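Long-range contacts in uncharacterized protein (Bacteroides ovatus, PDB 4E6F), which is of unknown function but contains a DUF4468 family domain with a TBP-like fold, an antiparallel sheet backed by helices: residues T72-G77 / Q98-C103; K29-P34 / C108-E113; D43-W48 / M164-A169. All coordinates share one frame; numbering follows the deposited sequence. Where two conformers were deposited one is given.

Contact 1: residues T72-G77 / Q98-C103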
loop_
_atom_site.group_PDB
_atom_site.type_symbol
_atom_site.label_atom_id
_atom_site.label_comp_id
_atom_site.label_asym_id
_atom_site.label_seq_id
_atom_site.Cartn_x
_atom_site.Cartn_y
_atom_site.Cartn_z
ATOM N N THR A 72 -6.353 -13.866 -10.485
ATOM C CA THR A 72 -6.225 -12.417 -10.290
ATOM C C THR A 72 -7.375 -11.881 -9.452
ATOM O O THR A 72 -8.527 -12.318 -9.603
ATOM C CB THR A 72 -6.108 -11.632 -11.614
ATOM O OG1 THR A 72 -7.109 -12.047 -12.546
ATOM C CG2 THR A 72 -4.716 -11.728 -12.239
ATOM N N ILE A 73 -7.054 -10.952 -8.544
ATOM C CA ILE A 73 -8.038 -10.338 -7.659
ATOM C C ILE A 73 -7.733 -8.866 -7.580
ATOM O O ILE A 73 -6.554 -8.508 -7.419
ATOM C CB ILE A 73 -7.966 -10.955 -6.231
ATOM C CG1 ILE A 73 -7.907 -12.495 -6.255
ATOM C CG2 ILE A 73 -9.116 -10.446 -5.332
ATOM C CD1 ILE A 73 -7.222 -13.042 -4.989
ATOM N N ALA A 74 -8.748 -8.017 -7.637
ATOM C CA ALA A 74 -8.492 -6.601 -7.413
ATOM C C ALA A 74 -9.565 -6.014 -6.534
ATOM O O ALA A 74 -10.746 -6.347 -6.668
ATOM C CB ALA A 74 -8.405 -5.826 -8.716
ATOM N N GLY A 75 -9.143 -5.110 -5.664
ATOM C CA GLY A 75 -10.083 -4.416 -4.798
ATOM C C GLY A 75 -9.736 -2.954 -4.729
ATOM O O GLY A 75 -8.622 -2.549 -5.100
ATOM N N VAL A 76 -10.688 -2.156 -4.282
ATOM C CA VAL A 76 -10.446 -0.735 -4.075
ATOM C C VAL A 76 -10.627 -0.437 -2.600
ATOM O O VAL A 76 -11.410 -1.098 -1.927
ATOM C CB VAL A 76 -11.304 0.182 -4.967
ATOM C CG1 VAL A 76 -10.972 -0.090 -6.447
ATOM C CG2 VAL A 76 -12.811 0.010 -4.686
ATOM N N GLY A 77 -9.878 0.532 -2.111
ATOM C CA GLY A 77 -9.955 0.897 -0.709
ATOM C C GLY A 77 -9.890 2.390 -0.495
ATOM O O GLY A 77 -9.359 3.145 -1.324
ATOM N N GLN A 98 -5.896 0.997 -5.148
ATOM C CA GLN A 98 -6.314 -0.301 -5.639
ATOM C C GLN A 98 -5.302 -1.327 -5.169
ATOM O O GLN A 98 -4.095 -1.052 -5.161
ATOM C CB GLN A 98 -6.398 -0.287 -7.171
ATOM C CG GLN A 98 -6.790 -1.650 -7.760
ATOM C CD GLN A 98 -7.103 -1.584 -9.240
ATOM O OE1 GLN A 98 -7.780 -0.655 -9.710
ATOM N NE2 GLN A 98 -6.628 -2.595 -9.982
ATOM N N ILE A 99 -5.802 -2.488 -4.709
ATOM C CA ILE A 99 -4.948 -3.633 -4.351
ATOM C C ILE A 99 -5.109 -4.624 -5.487
ATOM O O ILE A 99 -6.243 -5.008 -5.779
ATOM C CB ILE A 99 -5.334 -4.311 -3.014
ATOM C CG1 ILE A 99 -5.517 -3.288 -1.893
ATOM C CG2 ILE A 99 -4.272 -5.388 -2.641
ATOM C CD1 ILE A 99 -6.105 -3.932 -0.570
ATOM N N THR A 100 -4.008 -5.065 -6.097
ATOM C CA THR A 100 -4.047 -6.025 -7.201
ATOM C C THR A 100 -3.221 -7.222 -6.793
ATOM O O THR A 100 -2.031 -7.064 -6.489
ATOM C CB THR A 100 -3.539 -5.385 -8.472
ATOM O OG1 THR A 100 -4.405 -4.274 -8.773
ATOM C CG2 THR A 100 -3.496 -6.383 -9.663
ATOM N N VAL A 101 -3.822 -8.409 -6.812
ATOM C CA VAL A 101 -3.146 -9.648 -6.397
ATOM C C VAL A 101 -3.131 -10.614 -7.559
ATOM O O VAL A 101 -4.173 -10.828 -8.187
ATOM C CB VAL A 101 -3.842 -10.272 -5.157
ATOM C CG1 VAL A 101 -3.229 -11.632 -4.799
ATOM C CG2 VAL A 101 -3.760 -9.322 -3.973
ATOM N N THR A 102 -1.939 -11.184 -7.854
ATOM C CA THR A 102 -1.761 -12.146 -8.937
ATOM C C THR A 102 -1.213 -13.439 -8.307
ATOM O O THR A 102 -0.126 -13.424 -7.713
ATOM C CB THR A 102 -0.812 -11.576 -10.003
ATOM O OG1 THR A 102 -1.319 -10.312 -10.462
ATOM C CG2 THR A 102 -0.658 -12.527 -11.209
ATOM N N CYS A 103 -1.974 -14.517 -8.410
ATOM C CA CYS A 103 -1.648 -15.827 -7.833
ATOM C C CYS A 103 -1.216 -16.779 -8.928
ATOM O O CYS A 103 -1.883 -16.896 -9.957
ATOM C CB CYS A 103 -2.840 -16.404 -7.066
ATOM S SG CYS A 103 -3.624 -15.243 -5.908
#
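In the beta hairpin of strands 72-85 and 90-104, I73 and V101 form one antiparallel hydrogen-bonded pair and G75 and I99 the next. The two short strand segments run at 166° to each other, with axes approaching to 4.6 Å. I73 N gives its hydrogen to V101 O at 2.9 Å, and V101 N returns a nearly straight bond of 2.8 Å to I73 O, with 171° at the hydrogen. G75 and I99 repeat the reciprocal exchange, but the I99 N donor stands tilted from the carbonyl plane of G75. The acceptors also take CA-H...O contacts: A74 CA lies 3.2 Å from I99 O.

The face carrying I73, V101 and I99 is turned to helix 38-54, as expected of the covered side of a TBP-like sheet. There CD1 of I73 reaches V101 CG1 at 4.2 Å and comes about as near to C103 SG; Y42, M45 and T46 of the helix touch I73 as well, and M49 touches V101. G75 brings no side chain to this face, so across from I99 the strand contributes backbone alone.

The other face is more polar. T72 and T102 lie side by side and point the same way, T72 CG2 loosely approaching T102 OG1 in the conformer given. Q98 has CG anti to its backbone nitrogen (chi1 178°), which brings CG to 3.4 Å from G75 O and carries the amide along the strand toward A74 CB. Its NE2 donates to T100 OG1 at 3.0 Å, with the hydroxyl oxygen tilted from the amide plane. T100 OG1 is also hydrogen-bonded to E113 on the adjoining strand, and Q98 OE1 to K114, so both ends of the Q98 amide are engaged.

Contact 2: residues K29-P34 / C108-E113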
loop_
_atom_site.group_PDB
_atom_site.type_symbol
_atom_site.label_atom_id
_atom_site.label_comp_id
_atom_site.label_asym_id
_atom_site.label_seq_id
_atom_site.Cartn_x
_atom_site.Cartn_y
_atom_site.Cartn_z
ATOM N N LYS A 29 5.111 -6.488 -3.583
ATOM C CA LYS A 29 5.829 -7.500 -2.833
ATOM C C LYS A 29 5.456 -8.837 -3.371
ATOM O O LYS A 29 4.267 -9.122 -3.622
ATOM C CB LYS A 29 5.534 -7.426 -1.323
ATOM C CG LYS A 29 6.432 -8.335 -0.438
ATOM C CD LYS A 29 7.771 -7.715 -0.147
ATOM C CE LYS A 29 7.708 -6.697 0.960
ATOM N NZ LYS A 29 8.991 -5.967 1.111
ATOM N N GLU A 30 6.479 -9.670 -3.554
ATOM C CA GLU A 30 6.278 -11.040 -3.979
ATOM C C GLU A 30 6.350 -11.939 -2.764
ATOM O O GLU A 30 7.153 -11.681 -1.833
ATOM C CB GLU A 30 7.329 -11.498 -5.000
ATOM C CG GLU A 30 7.204 -10.874 -6.377
ATOM C CD GLU A 30 8.308 -11.231 -7.355
ATOM O OE1 GLU A 30 9.402 -11.647 -6.908
ATOM O OE2 GLU A 30 8.082 -11.075 -8.577
ATOM N N PHE A 31 5.549 -12.991 -2.775
ATOM C CA PHE A 31 5.547 -13.961 -1.678
ATOM C C PHE A 31 5.783 -15.330 -2.258
ATOM O O PHE A 31 5.162 -15.692 -3.278
ATOM C CB PHE A 31 4.190 -13.935 -0.925
ATOM C CG PHE A 31 3.915 -12.598 -0.287
ATOM C CD1 PHE A 31 3.370 -11.551 -1.034
ATOM C CD2 PHE A 31 4.257 -12.363 1.040
ATOM C CE1 PHE A 31 3.187 -10.289 -0.463
ATOM C CE2 PHE A 31 4.038 -11.101 1.620
ATOM C CZ PHE A 31 3.544 -10.074 0.859
ATOM N N GLN A 32 6.708 -16.086 -1.626
ATOM C CA GLN A 32 6.982 -17.455 -2.020
ATOM C C GLN A 32 6.295 -18.378 -1.050
ATOM O O GLN A 32 6.665 -18.390 0.128
ATOM C CB GLN A 32 8.495 -17.729 -2.007
ATOM C CG GLN A 32 9.312 -16.905 -2.986
ATOM C CD GLN A 32 9.184 -17.476 -4.389
ATOM O OE1 GLN A 32 9.419 -18.671 -4.646
ATOM N NE2 GLN A 32 8.817 -16.628 -5.323
ATOM N N ILE A 33 5.297 -19.133 -1.542
ATOM C CA ILE A 33 4.530 -20.110 -0.761
ATOM C C ILE A 33 4.610 -21.407 -1.570
ATOM O O ILE A 33 3.626 -21.833 -2.190
ATOM C CB ILE A 33 3.072 -19.610 -0.493
ATOM C CG1 ILE A 33 2.976 -18.066 -0.352
ATOM C CG2 ILE A 33 2.586 -20.237 0.762
ATOM C CD1 ILE A 33 2.414 -17.353 -1.582
ATOM N N PRO A 34 5.838 -21.980 -1.683
ATOM C CA PRO A 34 6.052 -23.077 -2.630
ATOM C C PRO A 34 5.207 -24.317 -2.505
ATOM O O PRO A 34 4.980 -24.988 -3.522
ATOM C CB PRO A 34 7.542 -23.395 -2.475
ATOM C CG PRO A 34 7.930 -22.855 -1.138
ATOM C CD PRO A 34 7.114 -21.589 -1.052
ATOM N N CYS A 108 2.791 -15.483 -5.026
ATOM C CA CYS A 108 1.773 -14.439 -5.018
ATOM C C CYS A 108 2.445 -13.104 -5.192
ATOM O O CYS A 108 3.441 -12.831 -4.521
ATOM C CB CYS A 108 0.996 -14.480 -3.698
ATOM S SG CYS A 108 -0.421 -13.371 -3.654
ATOM N N LEU A 109 1.875 -12.249 -6.052
ATOM C CA LEU A 109 2.358 -10.877 -6.205
ATOM C C LEU A 109 1.267 -9.972 -5.675
ATOM O O LEU A 109 0.114 -10.105 -6.101
ATOM C CB LEU A 109 2.693 -10.529 -7.668
ATOM C CG LEU A 109 3.092 -9.057 -7.949
ATOM C CD1 LEU A 109 4.421 -8.698 -7.296
ATOM C CD2 LEU A 109 3.138 -8.788 -9.483
ATOM N N VAL A 110 1.605 -9.032 -4.783
ATOM C CA VAL A 110 0.640 -8.074 -4.264
ATOM C C VAL A 110 1.102 -6.676 -4.677
ATOM O O VAL A 110 2.254 -6.307 -4.415
ATOM C CB VAL A 110 0.438 -8.168 -2.728
ATOM C CG1 VAL A 110 -0.602 -7.142 -2.238
ATOM C CG2 VAL A 110 0.025 -9.588 -2.309
ATOM N N GLU A 111 0.232 -5.934 -5.359
ATOM C CA GLU A 111 0.529 -4.584 -5.780
ATOM C C GLU A 111 -0.437 -3.588 -5.183
ATOM O O GLU A 111 -1.647 -3.856 -5.111
ATOM C CB GLU A 111 0.465 -4.468 -7.314
ATOM C CG GLU A 111 1.545 -5.297 -7.993
ATOM C CD GLU A 111 1.392 -5.407 -9.499
ATOM O OE1 GLU A 111 0.396 -6.003 -9.967
ATOM O OE2 GLU A 111 2.268 -4.874 -10.213
ATOM N N LEU A 112 0.105 -2.421 -4.776
ATOM C CA LEU A 112 -0.694 -1.312 -4.269
ATOM C C LEU A 112 -0.503 -0.177 -5.263
ATOM O O LEU A 112 0.623 0.306 -5.450
ATOM C CB LEU A 112 -0.273 -0.925 -2.837
ATOM C CG LEU A 112 -1.008 0.257 -2.240
ATOM C CD1 LEU A 112 -2.447 -0.115 -1.893
ATOM C CD2 LEU A 112 -0.295 0.768 -0.989
ATOM N N GLU A 113 -1.572 0.188 -5.951
ATOM C CA GLU A 113 -1.471 1.163 -7.033
ATOM C C GLU A 113 -2.644 2.123 -7.097
ATOM O O GLU A 113 -3.547 2.058 -6.263
ATOM C CB GLU A 113 -1.347 0.405 -8.364
ATOM C CG GLU A 113 -2.487 -0.579 -8.635
ATOM C CD GLU A 113 -2.402 -1.293 -9.969
ATOM O OE1 GLU A 113 -1.718 -0.781 -10.884
ATOM O OE2 GLU A 113 -2.996 -2.385 -10.094
#
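F31 and V110 meet at the apolar centre, where ring atom CE1 of F31 lies 3.7 Å from V110 CG2 in an oblique approach. F31 CB lies 4.3 Å from C108 CB, which I33 CD1 also nears in one of two conformers. V166 of helix 149-169 touches F31, and I41 of helix 38-54 touches C108.

F31 has CG anti to its carbonyl carbon (chi1 -62°), a setting that brings the ring edge beside C108 O, with CD1 3.7 Å from that oxygen. The same oxygen accepts F31 N at 2.7 Å, and C108 N answers to F31 O. K29 and V110 exchange a second reciprocal pair of bonds, that from V110 N to K29 O being nearly straight at 170°.

On the face of E30 and L109, L109 CD1 packs 3.7 Å from E30 CG in the conformer given. Four backbone bonds fix the antiparallel pairing of strands 24-32 and 107-119. Chemically, F31, V110 and C108 turn a largely apolar surface to the helices, while the chain of K29 starts on that face and its end leads away; on the other face a glutamate can lend its methylene to L109.

Contact 3: residues D43-W48 / M164-A169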
loop_
_atom_site.group_PDB
_atom_site.type_symbol
_atom_site.label_atom_id
_atom_site.label_comp_id
_atom_site.label_asym_id
_atom_site.label_seq_id
_atom_site.Cartn_x
_atom_site.Cartn_y
_atom_site.Cartn_z
ATOM N N ASP A 43 -7.596 -18.647 -2.867
ATOM C CA ASP A 43 -8.604 -18.668 -1.810
ATOM C C ASP A 43 -8.115 -17.946 -0.564
ATOM O O ASP A 43 -8.908 -17.285 0.098
ATOM C CB ASP A 43 -9.039 -20.096 -1.477
ATOM C CG ASP A 43 -9.747 -20.803 -2.624
ATOM O OD1 ASP A 43 -10.336 -20.107 -3.488
ATOM O OD2 ASP A 43 -9.747 -22.042 -2.635
ATOM N N THR A 44 -6.815 -18.054 -0.233
ATOM C CA THR A 44 -6.284 -17.344 0.937
ATOM C C THR A 44 -6.347 -15.838 0.721
ATOM O O THR A 44 -6.672 -15.077 1.642
ATOM C CB THR A 44 -4.829 -17.785 1.204
ATOM O OG1 THR A 44 -4.808 -19.199 1.413
ATOM C CG2 THR A 44 -4.203 -17.081 2.403
HETATM N N MSE A 45 -6.005 -15.415 -0.503
HETATM C CA MSE A 45 -5.950 -13.993 -0.857
HETATM C C MSE A 45 -7.350 -13.362 -1.000
HETATM O O MSE A 45 -7.518 -12.186 -0.629
HETATM C CB MSE A 45 -5.094 -13.796 -2.097
HETATM C CG MSE A 45 -3.596 -13.986 -1.784
HETATM SE SE MSE A 45 -2.933 -12.504 -0.614
HETATM C CE MSE A 45 -3.077 -13.356 1.172
ATOM N N THR A 46 -8.361 -14.127 -1.493
ATOM C CA THR A 46 -9.707 -13.539 -1.572
ATOM C C THR A 46 -10.222 -13.306 -0.150
ATOM O O THR A 46 -10.766 -12.221 0.119
ATOM C CB THR A 46 -10.684 -14.371 -2.415
ATOM O OG1 THR A 46 -10.701 -15.707 -1.940
ATOM C CG2 THR A 46 -10.373 -14.331 -3.898
ATOM N N LYS A 47 -10.028 -14.288 0.771
ATOM C CA LYS A 47 -10.466 -14.128 2.155
ATOM C C LYS A 47 -9.707 -12.976 2.812
ATOM O O LYS A 47 -10.311 -12.142 3.485
ATOM C CB LYS A 47 -10.277 -15.433 2.950
ATOM C CG LYS A 47 -11.324 -16.492 2.636
ATOM N N TRP A 48 -8.390 -12.903 2.600
ATOM C CA TRP A 48 -7.613 -11.817 3.193
ATOM C C TRP A 48 -8.098 -10.455 2.683
ATOM O O TRP A 48 -8.357 -9.546 3.488
ATOM C CB TRP A 48 -6.108 -11.966 2.911
ATOM C CG TRP A 48 -5.349 -10.715 3.260
ATOM C CD1 TRP A 48 -5.041 -10.272 4.513
ATOM C CD2 TRP A 48 -4.976 -9.660 2.356
ATOM N NE1 TRP A 48 -4.496 -9.012 4.452
ATOM C CE2 TRP A 48 -4.438 -8.612 3.136
ATOM C CE3 TRP A 48 -5.018 -9.515 0.955
ATOM C CZ2 TRP A 48 -3.962 -7.425 2.572
ATOM C CZ3 TRP A 48 -4.552 -8.330 0.391
ATOM C CH2 TRP A 48 -4.059 -7.292 1.197
HETATM N N MSE A 164 3.058 -6.821 5.340
HETATM C CA MSE A 164 3.147 -7.620 6.555
HETATM C C MSE A 164 1.814 -8.374 6.792
HETATM O O MSE A 164 1.822 -9.565 7.133
HETATM C CB MSE A 164 3.494 -6.734 7.775
HETATM C CG MSE A 164 3.474 -7.486 9.122
HETATM SE SE MSE A 164 4.724 -9.001 9.260
HETATM C CE MSE A 164 6.404 -8.012 9.058
ATOM N N ASP A 165 0.667 -7.681 6.560
ATOM C CA ASP A 165 -0.639 -8.280 6.727
ATOM C C ASP A 165 -0.785 -9.512 5.838
ATOM O O ASP A 165 -1.320 -10.537 6.274
ATOM C CB ASP A 165 -1.725 -7.256 6.390
ATOM C CG ASP A 165 -2.909 -7.365 7.303
ATOM O OD1 ASP A 165 -2.715 -7.266 8.544
ATOM O OD2 ASP A 165 -4.018 -7.602 6.796
ATOM N N VAL A 166 -0.297 -9.407 4.586
ATOM C CA VAL A 166 -0.343 -10.522 3.641
ATOM C C VAL A 166 0.545 -11.668 4.147
ATOM O O VAL A 166 0.133 -12.838 4.094
ATOM C CB VAL A 166 0.071 -10.082 2.224
ATOM C CG1 VAL A 166 0.267 -11.288 1.303
ATOM C CG2 VAL A 166 -0.923 -9.068 1.631
ATOM N N ALA A 167 1.783 -11.341 4.593
ATOM C CA ALA A 167 2.707 -12.375 5.085
ATOM C C ALA A 167 2.046 -13.156 6.235
ATOM O O ALA A 167 2.140 -14.390 6.286
ATOM C CB ALA A 167 4.011 -11.734 5.560
ATOM N N VAL A 168 1.339 -12.434 7.125
ATOM C CA VAL A 168 0.615 -13.034 8.265
ATOM C C VAL A 168 -0.530 -13.930 7.738
ATOM O O VAL A 168 -0.748 -15.029 8.268
ATOM C CB VAL A 168 0.105 -11.944 9.258
ATOM C CG1 VAL A 168 -0.797 -12.540 10.343
ATOM C CG2 VAL A 168 1.280 -11.205 9.892
ATOM N N ALA A 169 -1.231 -13.484 6.674
ATOM C CA ALA A 169 -2.285 -14.312 6.084
ATOM C C ALA A 169 -1.707 -15.638 5.546
ATOM O O ALA A 169 -2.416 -16.650 5.523
ATOM C CB ALA A 169 -2.991 -13.558 4.966
#
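W48 extends to helix 149-169 and meets D165, V166 and A169. Its CB starts 4.1 Å from A169 CB. CG stands anti to the backbone nitrogen, projecting the indole across to the other helix. CD1 continues along A169, 3.9 Å from the same methyl, A169 CB. At NE1 the contact turns polar: the N-H of W48 NE1 donates to D165 OD2 at 2.8 Å, with 167° at the hydrogen. The oxygen lies close to the indole plane and is approached on its anti side, from somewhat out of the carboxylate plane, with ring and carboxylate turned well away from coplanar. The other carboxylate oxygen, D165 OD1, forms a salt bridge with R176, so the two oxygens have different partners and the carboxylate is held at both.

Farther out, CZ2 of the W48 indole passes 3.6 Å from V166 CG2, which sits over one face of the six-membered ring. This is a CH-pi contact, the methyl carbon standing 14° off the ring normal. The other valine branch, V166 CG1, meets M45, a selenomethionine whose chain bends at both chi2 and chi3; M45 SE lies 3.9 Å from V166 CG1. M45 CE goes on to A169 CB, bringing this methyl group close to both A169 and V166. T44 adds a flanking contact through CG2 to A169 O, while its hydroxyl is bonded to Q40 O within its own helix.

The short helix axes are 10.5 Å apart at closest approach and 129° apart in direction; W48 and M45 supply the reach between them. Beneath lies the sheet, where C108 touches M45 and V110 touches V166. The arrangement is that of two helices crossing on one face of an antiparallel sheet, consistent with the TBP-like fold.

In the fold
From the N terminus, 29-34 comes first and 43-48 follows on helix 38-54. The chain then makes the hairpin closed by contact 1, turns into 108-113 to close contact 2, and reaches 164-169 to close contact 3. Contact 1 therefore falls within both larger loops, whereas contacts 2 and 3 cross, their segments alternating. Contacts 1 and 2 belong to one sheet and meet where strands 90-104 and 107-119 adjoin, with T100 O and E111 N probably hydrogen-bonded. Contact 3 joins the helices over that sheet: helix 38-54 is tied to both strand pairings, and helix 149-169, near the C terminus, to that of contact 2.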